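PDB 5LN8: fimbrial protein MyfA from Yersinia enterocolitica, which builds Myf fimbriae as their major pilus subunit, binds galactose in a surface pocket, and probably contributes to virulence. Local coordinates for residues A[25-30]-A[78-83]; A[35-40]-A[102-107]. One frame throughout, in Å; residues are numbered along the deposited sequence.

Contact 1 (A[25-30]-A[78-83]); sequences HLVMSD and SERVEA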
ATOM      1  N   HIS A  25      -2.924  -3.628   4.926  1.00 13.02           N
ATOM      2  CA  HIS A  25      -4.095  -2.799   5.175  1.00 13.23           C
ATOM      3  C   HIS A  25      -3.653  -1.418   5.635  1.00 14.78           C
ATOM      4  O   HIS A  25      -2.741  -1.295   6.456  1.00 14.11           O
ATOM      5  CB  HIS A  25      -5.008  -3.442   6.220  1.00 15.64           C
ATOM      6  CG  HIS A  25      -6.296  -2.700   6.428  1.00 14.73           C
ATOM      7  ND1 HIS A  25      -6.463  -1.771   7.430  1.00 19.19           N
ATOM      8  CD2 HIS A  25      -7.464  -2.749   5.754  1.00 15.79           C
ATOM      9  CE1 HIS A  25      -7.689  -1.277   7.366  1.00 17.68           C
ATOM     10  NE2 HIS A  25      -8.318  -1.857   6.358  1.00 16.93           N
ATOM     11  N   LEU A  26      -4.294  -0.382   5.107  1.00 12.41           N
ATOM     12  CA  LEU A  26      -3.897   0.986   5.419  1.00 12.56           C
ATOM     13  C   LEU A  26      -5.049   1.781   6.017  1.00 12.72           C
ATOM     14  O   LEU A  26      -6.198   1.622   5.614  1.00 13.38           O
ATOM     15  CB  LEU A  26      -3.394   1.683   4.155  1.00 13.08           C
ATOM     16  CG  LEU A  26      -3.132   3.193   4.209  1.00 11.46           C
ATOM     17  CD1 LEU A  26      -1.950   3.529   5.089  1.00 10.97           C
ATOM     18  CD2 LEU A  26      -2.914   3.737   2.813  1.00 11.35           C
ATOM     19  N   VAL A  27      -4.738   2.626   6.992  1.00 13.22           N
ATOM     20  CA  VAL A  27      -5.702   3.561   7.537  1.00 12.82           C
ATOM     21  C   VAL A  27      -5.059   4.936   7.604  1.00 12.64           C
ATOM     22  O   VAL A  27      -3.987   5.097   8.179  1.00 13.91           O
ATOM     23  CB  VAL A  27      -6.168   3.140   8.946  1.00 17.12           C
ATOM     24  CG1 VAL A  27      -7.200   4.124   9.479  1.00 18.23           C
ATOM     25  CG2 VAL A  27      -6.744   1.738   8.928  1.00 15.66           C
ATOM     26  N   MET A  28      -5.702   5.917   6.984  1.00 10.16           N
ATOM     27  CA  MET A  28      -5.217   7.290   7.007  1.00 12.75           C
ATOM     28  C   MET A  28      -6.289   8.209   7.580  1.00 13.68           C
ATOM     29  O   MET A  28      -7.419   8.244   7.080  1.00 12.19           O
ATOM     30  CB  MET A  28      -4.856   7.746   5.598  1.00 11.77           C
ATOM     31  CG  MET A  28      -3.750   6.936   4.954  1.00 10.93           C
ATOM     32  SD  MET A  28      -3.454   7.388   3.235  1.00 12.28           S
ATOM     33  CE  MET A  28      -4.937   6.744   2.462  1.00 11.06           C
ATOM     34  N   SER A  29      -5.947   8.950   8.627  1.00 11.85           N
ATOM     35  CA  SER A  29      -6.954   9.772   9.287  1.00 13.59           C
ATOM     36  C   SER A  29      -6.423  11.111   9.788  1.00 14.55           C
ATOM     37  O   SER A  29      -5.243  11.243  10.117  1.00 14.44           O
ATOM     38  CB  SER A  29      -7.634   9.002  10.426  1.00 15.14           C
ATOM     39  OG  SER A  29      -6.713   8.622  11.418  1.00 17.85           O
ATOM     40  N   ASP A  30      -7.315  12.096   9.809  1.00 13.68           N
ATOM     41  CA  ASP A  30      -7.036  13.416  10.342  1.00 14.50           C
ATOM     42  C   ASP A  30      -8.350  14.156  10.468  1.00 16.34           C
ATOM     43  O   ASP A  30      -9.128  14.219   9.522  1.00 15.92           O
ATOM     44  CB  ASP A  30      -6.109  14.206   9.421  1.00 14.60           C
ATOM     45  CG  ASP A  30      -5.703  15.540  10.016  1.00 18.05           C
ATOM     46  OD1 ASP A  30      -5.645  15.644  11.260  1.00 19.63           O
ATOM     47  OD2 ASP A  30      -5.438  16.489   9.251  1.00 16.17           O
ATOM     48  N   SER A  78     -13.269  13.180   4.350  1.00 12.70           N
ATOM     49  CA  SER A  78     -13.759  12.637   5.610  1.00 13.94           C
ATOM     50  C   SER A  78     -12.582  12.472   6.554  1.00 13.81           C
ATOM     51  O   SER A  78     -11.434  12.630   6.154  1.00 14.09           O
ATOM     52  CB  SER A  78     -14.465  11.302   5.391  1.00 14.07           C
ATOM     53  OG  SER A  78     -13.544  10.292   5.053  1.00 14.21           O
ATOM     54  N   GLU A  79     -12.856  12.162   7.813  1.00 12.84           N
ATOM     55  CA  GLU A  79     -11.798  12.085   8.817  1.00 14.07           C
ATOM     56  C   GLU A  79     -10.918  10.838   8.647  1.00 14.81           C
ATOM     57  O   GLU A  79      -9.832  10.754   9.214  1.00 14.02           O
ATOM     58  CB  GLU A  79     -12.411  12.157  10.228  1.00 13.66           C
ATOM     59  CG  GLU A  79     -11.426  12.065  11.392  1.00 13.83           C
ATOM     60  CD  GLU A  79     -11.274  10.644  11.907  1.00 13.41           C
ATOM     61  OE1 GLU A  79     -12.172   9.823  11.644  1.00 13.48           O
ATOM     62  OE2 GLU A  79     -10.262  10.346  12.569  1.00 13.89           O
ATOM     63  N   ARG A  80     -11.368   9.882   7.842  1.00 13.36           N
ATOM     64  CA  ARG A  80     -10.728   8.575   7.830  1.00 14.71           C
ATOM     65  C   ARG A  80     -10.953   7.815   6.523  1.00 14.88           C
ATOM     66  O   ARG A  80     -12.077   7.758   6.021  1.00 15.30           O
ATOM     67  CB  ARG A  80     -11.287   7.769   8.998  1.00 16.50           C
ATOM     68  CG  ARG A  80     -10.562   6.507   9.343  1.00 18.16           C
ATOM     69  CD  ARG A  80     -11.348   5.791  10.409  1.00 19.53           C
ATOM     70  NE  ARG A  80     -10.708   4.577  10.900  1.00 24.72           N
ATOM     71  CZ  ARG A  80     -10.866   3.372  10.361  1.00 26.13           C
ATOM     72  NH1 ARG A  80     -11.627   3.204   9.284  1.00 23.88           N
ATOM     73  NH2 ARG A  80     -10.242   2.331  10.893  1.00 26.64           N
ATOM     74  N   VAL A  81      -9.871   7.250   5.984  1.00 13.00           N
ATOM     75  CA  VAL A  81      -9.907   6.406   4.788  1.00 13.47           C
ATOM     76  C   VAL A  81      -9.213   5.071   5.039  1.00 13.66           C
ATOM     77  O   VAL A  81      -8.098   5.043   5.555  1.00 12.62           O
ATOM     78  CB  VAL A  81      -9.166   7.054   3.595  1.00 16.18           C
ATOM     79  CG1 VAL A  81      -9.218   6.131   2.373  1.00 15.53           C
ATOM     80  CG2 VAL A  81      -9.753   8.394   3.257  1.00 15.85           C
ATOM     81  N   GLU A  82      -9.855   3.973   4.647  1.00 12.00           N
ATOM     82  CA  GLU A  82      -9.219   2.664   4.719  1.00 16.01           C
ATOM     83  C   GLU A  82      -8.972   2.095   3.331  1.00 14.88           C
ATOM     84  O   GLU A  82      -9.783   2.291   2.423  1.00 12.61           O
ATOM     85  CB  GLU A  82     -10.066   1.677   5.519  1.00 17.92           C
ATOM     86  CG  GLU A  82      -9.906   1.786   7.021  1.00 22.16           C
ATOM     87  CD  GLU A  82     -10.615   0.664   7.758  1.00 25.53           C
ATOM     88  OE1 GLU A  82     -10.972  -0.336   7.106  1.00 29.03           O
ATOM     89  OE2 GLU A  82     -10.822   0.779   8.981  1.00 28.25           O
ATOM     90  N   ALA A  83      -7.857   1.377   3.193  1.00 13.46           N
ATOM     91  CA  ALA A  83      -7.477   0.711   1.950  1.00 12.26           C
ATOM     92  C   ALA A  83      -6.849  -0.658   2.222  1.00 13.10           C
ATOM     93  O   ALA A  83      -6.068  -0.813   3.166  1.00 12.44           O
ATOM     94  CB  ALA A  83      -6.515   1.576   1.165  1.00 13.60           C
TER
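At its edge, close to the ring plane, the imidazole of H25 meets the carboxylate of E82, while the carbonyl oxygen of A83 lies over one of its faces. Ring and carboxylate stand almost perpendicular, 82° apart, and the bond between H25 NE2 and E82 OE1 is weak: 3.1 Å long and bent to 131° at the hydrogen. The guanidinium of R80 has V27 CG1 over one face, displaced toward the rim. E82 OE2 sits at the guanidinium edge, in its plane, and forms a salt bridge, taking both end nitrogens of R80, NH2 at a short 2.5 Å. E82 thus turns one oxygen to the arginine and the other, only weakly, to the histidine. R80 reaches it with CG anti to the backbone N (chi1 -168°) and the chain straight out to NE, running over V27, whose CG2 touches E82 CG at 3.7 Å.

Underneath, the backbones pair antiparallel. L26 and A83 exchange bonds in both directions, with L26 N to A83 O at 2.7 Å, and M28 and V81 repeat the pattern; D30 N to E79 O continues it past the strand ends. L26, M28, V81 and A83 point to the other face of the sheet, where M28 CE meets V81 CG1 at 4.3 Å, W37 packs on M28 and V81, V39 on L26 and M28, while A83 meets T62, E64 and L65. Strand 2-7 pairs along the far side of 21-29, completing a three-stranded antiparallel sheet with one apolar face turned inward, as expected of an Ig-like beta sandwich.

Contact 2 (A[35-40]-A[102-107]); sequences KGWNVR and GRVEEY. With GAL (beta-D-galactopyranose), chain C.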
ATOM      1  N   LYS A  35      -8.134  17.802   1.483  1.00 11.76           N
ATOM      2  CA  LYS A  35      -8.735  17.414   0.209  1.00 13.82           C
ATOM      3  C   LYS A  35      -8.612  15.915  -0.044  1.00 12.62           C
ATOM      4  O   LYS A  35      -9.551  15.278  -0.525  1.00 12.41           O
ATOM      5  CB  LYS A  35      -8.115  18.194  -0.952  1.00 13.49           C
ATOM      6  CG  LYS A  35      -8.816  17.960  -2.281  1.00 15.29           C
ATOM      7  CD  LYS A  35      -8.069  18.590  -3.449  1.00 16.84           C
ATOM      8  CE  LYS A  35      -8.776  18.252  -4.754  1.00 18.93           C
ATOM      9  NZ  LYS A  35      -8.102  18.838  -5.931  1.00 23.31           N
ATOM     10  N   GLY A  36      -7.455  15.347   0.279  1.00 11.13           N
ATOM     11  CA  GLY A  36      -7.231  13.937   0.022  1.00 12.07           C
ATOM     12  C   GLY A  36      -5.865  13.438   0.453  1.00 10.61           C
ATOM     13  O   GLY A  36      -5.203  14.070   1.277  1.00  9.72           O
ATOM     14  N   TRP A  37      -5.447  12.314  -0.126  1.00 10.26           N
ATOM     15  CA  TRP A  37      -4.229  11.618   0.286  1.00 10.51           C
ATOM     16  C   TRP A  37      -3.424  11.079  -0.890  1.00  9.77           C
ATOM     17  O   TRP A  37      -3.988  10.729  -1.929  1.00  9.98           O
ATOM     18  CB  TRP A  37      -4.569  10.423   1.189  1.00 10.82           C
ATOM     19  CG  TRP A  37      -5.479  10.718   2.339  1.00 10.55           C
ATOM     20  CD1 TRP A  37      -6.841  10.710   2.328  1.00 10.49           C
ATOM     21  CD2 TRP A  37      -5.091  11.038   3.680  1.00 11.46           C
ATOM     22  NE1 TRP A  37      -7.327  11.010   3.574  1.00 13.02           N
ATOM     23  CE2 TRP A  37      -6.272  11.216   4.425  1.00 11.70           C
ATOM     24  CE3 TRP A  37      -3.859  11.193   4.322  1.00 11.44           C
ATOM     25  CZ2 TRP A  37      -6.257  11.548   5.781  1.00 12.05           C
ATOM     26  CZ3 TRP A  37      -3.848  11.519   5.662  1.00 11.65           C
ATOM     27  CH2 TRP A  37      -5.036  11.696   6.378  1.00 11.44           C
ATOM     28  N   ASN A  38      -2.111  11.007  -0.705  1.00  8.64           N
ATOM     29  CA  ASN A  38      -1.235  10.262  -1.599  1.00  8.52           C
ATOM     30  C   ASN A  38      -0.637   9.094  -0.822  1.00  9.14           C
ATOM     31  O   ASN A  38      -0.436   9.182   0.386  1.00  9.19           O
ATOM     32  CB  ASN A  38      -0.082  11.127  -2.137  1.00  7.73           C
ATOM     33  CG  ASN A  38      -0.538  12.241  -3.074  1.00 11.11           C
ATOM     34  OD1 ASN A  38      -1.423  12.061  -3.915  1.00 11.98           O
ATOM     35  ND2 ASN A  38       0.097  13.398  -2.943  1.00  8.88           N
ATOM     36  N   VAL A  39      -0.363   7.998  -1.519  1.00  8.60           N
ATOM     37  CA  VAL A  39       0.469   6.938  -0.977  1.00  9.21           C
ATOM     38  C   VAL A  39       1.570   6.687  -1.998  1.00  9.15           C
ATOM     39  O   VAL A  39       1.327   6.069  -3.042  1.00  8.72           O
ATOM     40  CB  VAL A  39      -0.324   5.652  -0.733  1.00 11.17           C
ATOM     41  CG1 VAL A  39       0.579   4.614  -0.101  1.00 10.56           C
ATOM     42  CG2 VAL A  39      -1.540   5.914   0.147  1.00  9.49           C
ATOM     43  N   ARG A  40       2.768   7.193  -1.703  1.00  8.21           N
ATOM     44  CA  ARG A  40       3.891   7.141  -2.635  1.00 10.71           C
ATOM     45  C   ARG A  40       4.869   6.035  -2.252  1.00  9.36           C
ATOM     46  O   ARG A  40       5.450   6.075  -1.179  1.00 10.10           O
ATOM     47  CB  ARG A  40       4.622   8.492  -2.682  1.00 11.03           C
ATOM     48  CG  ARG A  40       3.768   9.673  -3.147  1.00 10.33           C
ATOM     49  CD  ARG A  40       4.624  10.912  -3.404  1.00 14.52           C
ATOM     50  NE  ARG A  40       3.874  12.062  -3.917  1.00 14.75           N
ATOM     51  CZ  ARG A  40       3.557  12.245  -5.198  1.00 14.45           C
ATOM     52  NH1 ARG A  40       3.901  11.345  -6.102  1.00 15.01           N
ATOM     53  NH2 ARG A  40       2.886  13.323  -5.580  1.00 16.40           N
ATOM     54  N   GLY A 102       6.740   3.070   1.930  1.00  9.66           N
ATOM     55  CA  GLY A 102       6.110   4.183   1.260  1.00 10.77           C
ATOM     56  C   GLY A 102       6.058   5.434   2.098  1.00 10.04           C
ATOM     57  O   GLY A 102       6.488   5.440   3.251  1.00 10.07           O
ATOM     58  N   ARG A 103       5.535   6.498   1.499  1.00  9.67           N
ATOM     59  CA  ARG A 103       5.258   7.737   2.210  1.00 10.32           C
ATOM     60  C   ARG A 103       3.799   8.175   1.997  1.00 10.66           C
ATOM     61  O   ARG A 103       3.370   8.394   0.867  1.00 10.00           O
ATOM     62  CB  ARG A 103       6.216   8.843   1.759  1.00 10.66           C
ATOM     63  CG  ARG A 103       6.047  10.127   2.550  1.00 11.98           C
ATOM     64  CD  ARG A 103       7.087  11.176   2.201  1.00 12.95           C
ATOM     65  NE  ARG A 103       6.892  11.727   0.867  1.00 12.34           N
ATOM     66  CZ  ARG A 103       7.568  11.324  -0.199  1.00 13.46           C
ATOM     67  NH1 ARG A 103       8.482  10.374  -0.078  1.00 12.88           N
ATOM     68  NH2 ARG A 103       7.337  11.871  -1.381  1.00 14.41           N
ATOM     69  N   VAL A 104       3.039   8.273   3.086  1.00  9.19           N
ATOM     70  CA  VAL A 104       1.664   8.777   3.046  1.00  9.74           C
ATOM     71  C   VAL A 104       1.664  10.300   3.104  1.00  9.93           C
ATOM     72  O   VAL A 104       2.390  10.884   3.905  1.00 10.81           O
ATOM     73  CB  VAL A 104       0.854   8.254   4.242  1.00 10.48           C
ATOM     74  CG1 VAL A 104      -0.474   8.988   4.364  1.00 10.51           C
ATOM     75  CG2 VAL A 104       0.654   6.746   4.134  1.00  9.53           C
ATOM     76  N   GLU A 105       0.855  10.947   2.269  1.00  9.48           N
ATOM     77  CA  GLU A 105       0.780  12.404   2.258  1.00 10.50           C
ATOM     78  C   GLU A 105      -0.660  12.889   2.311  1.00 12.21           C
ATOM     79  O   GLU A 105      -1.533  12.329   1.651  1.00 10.88           O
ATOM     80  CB  GLU A 105       1.458  12.980   1.007  1.00 11.25           C
ATOM     81  CG  GLU A 105       2.941  12.660   0.851  1.00  9.49           C
ATOM     82  CD  GLU A 105       3.502  13.105  -0.496  1.00 12.11           C
ATOM     83  OE1 GLU A 105       2.726  13.264  -1.462  1.00 13.26           O
ATOM     84  OE2 GLU A 105       4.726  13.295  -0.599  1.00 11.74           O
ATOM     85  N   GLU A 106      -0.894  13.941   3.093  1.00 10.99           N
ATOM     86  CA  GLU A 106      -2.202  14.576   3.178  1.00 11.58           C
ATOM     87  C   GLU A 106      -2.111  15.913   2.478  1.00 11.63           C
ATOM     88  O   GLU A 106      -1.214  16.701   2.773  1.00 11.60           O
ATOM     89  CB  GLU A 106      -2.576  14.796   4.645  1.00 12.21           C
ATOM     90  CG  GLU A 106      -4.009  15.266   4.885  1.00 12.95           C
ATOM     91  CD  GLU A 106      -4.262  15.644   6.335  1.00 14.46           C
ATOM     92  OE1 GLU A 106      -3.294  15.652   7.123  1.00 15.45           O
ATOM     93  OE2 GLU A 106      -5.419  15.937   6.691  1.00 12.83           O
ATOM     94  N   TYR A 107      -3.031  16.182   1.558  1.00 11.82           N
ATOM     95  CA  TYR A 107      -2.986  17.434   0.818  1.00 11.43           C
ATOM     96  C   TYR A 107      -4.282  18.236   0.896  1.00 13.97           C
ATOM     97  O   TYR A 107      -5.340  17.688   1.201  1.00 14.17           O
ATOM     98  CB  TYR A 107      -2.570  17.199  -0.639  1.00 11.66           C
ATOM     99  CG  TYR A 107      -3.468  16.269  -1.425  1.00 13.06           C
ATOM    100  CD1 TYR A 107      -4.686  16.705  -1.931  1.00 13.23           C
ATOM    101  CD2 TYR A 107      -3.076  14.968  -1.699  1.00 11.58           C
ATOM    102  CE1 TYR A 107      -5.504  15.858  -2.667  1.00 13.17           C
ATOM    103  CE2 TYR A 107      -3.881  14.114  -2.430  1.00 12.70           C
ATOM    104  CZ  TYR A 107      -5.093  14.564  -2.914  1.00 12.55           C
ATOM    105  OH  TYR A 107      -5.889  13.711  -3.645  1.00 11.67           O
TER
HETATM  106  C1  GAL C 201      -4.419  13.928  -8.738  1.00 15.53           C
HETATM  107  C2  GAL C 201      -3.010  13.517  -8.228  1.00 16.66           C
HETATM  108  C3  GAL C 201      -3.025  13.421  -6.692  1.00 17.33           C
HETATM  109  C4  GAL C 201      -3.483  14.765  -6.085  1.00 16.30           C
HETATM  110  C5  GAL C 201      -4.809  15.213  -6.730  1.00 16.75           C
HETATM  111  C6  GAL C 201      -5.237  16.637  -6.353  1.00 19.30           C
HETATM  112  O1  GAL C 201      -4.439  14.064 -10.108  1.00 16.98           O
HETATM  113  O2  GAL C 201      -2.538  12.266  -8.772  1.00 16.49           O
HETATM  114  O3  GAL C 201      -1.745  13.100  -6.154  1.00 17.24           O
HETATM  115  O4  GAL C 201      -2.492  15.776  -6.250  1.00 18.54           O
HETATM  116  O5  GAL C 201      -4.774  15.185  -8.178  1.00 17.97           O
HETATM  117  O6  GAL C 201      -6.519  16.965  -6.834  1.00 20.11           O
HETATM  118  O   HOH W   1       2.876  15.535  -3.331  1.00 19.61           O
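With chi1 at 59°, Y107 has CG between its backbone N and carbonyl carbon, which lays the ring over G36: G36 CA is 4.0 Å from the ring centroid in a CH-pi contact. K35 CD meets the ring edge, and galactose O4 lies over the face opposite G36. The hydroxyl of Y107 is bonded to D75. Extended throughout, K35 carries NZ to galactose O6 (2.6 Å), while N38 OD1 accepts from galactose O3 across a very short 2.5 Å.

N38 ND2 gives a bond to E105 OE1 at 3.0 Å, which fixes which way the amide is turned. R40 NE forms a salt bridge with that same oxygen from above the carboxylate plane, also at 3.0 Å, and R103 another with E105 OE2, side-on through NE and NH2; the three make a salt-bridge network. Two arginines thus probably keep the buried E105 ionised. On the reverse face E106 CG rides over the six-membered ring of W37, 4.0 Å from its centroid. Y107 O accepts from both K35 N and G36 N, a classic beta bulge at the end of an antiparallel ladder whose K35, N38 and Y107 form part of the galactose pocket.

Overall arrangement
The two contacts belong to the two facing sheets of the sandwich, their centres 10 Å apart, and strand 21-29 of contact 1 leads along the chain into strand 36-51 of contact 2. Between them lies apolar core: M28 SD touches V104 CG1 at 3.6 Å, and V81 CG2 approaches W37 NE1 equally closely. D30 OD2 and E106 OE2 come within 2.6 Å, so one of these carboxylates may well be protonated; E106 OE1 is hydrogen-bonded to N119. Galactose sits on the outer face of contact 2, about 11 Å, nearest atoms, from the M28 side chain, with D68 and H71 adding hydrogen bonds. Contact 1 thus backs the sugar-binding sheet from across the core.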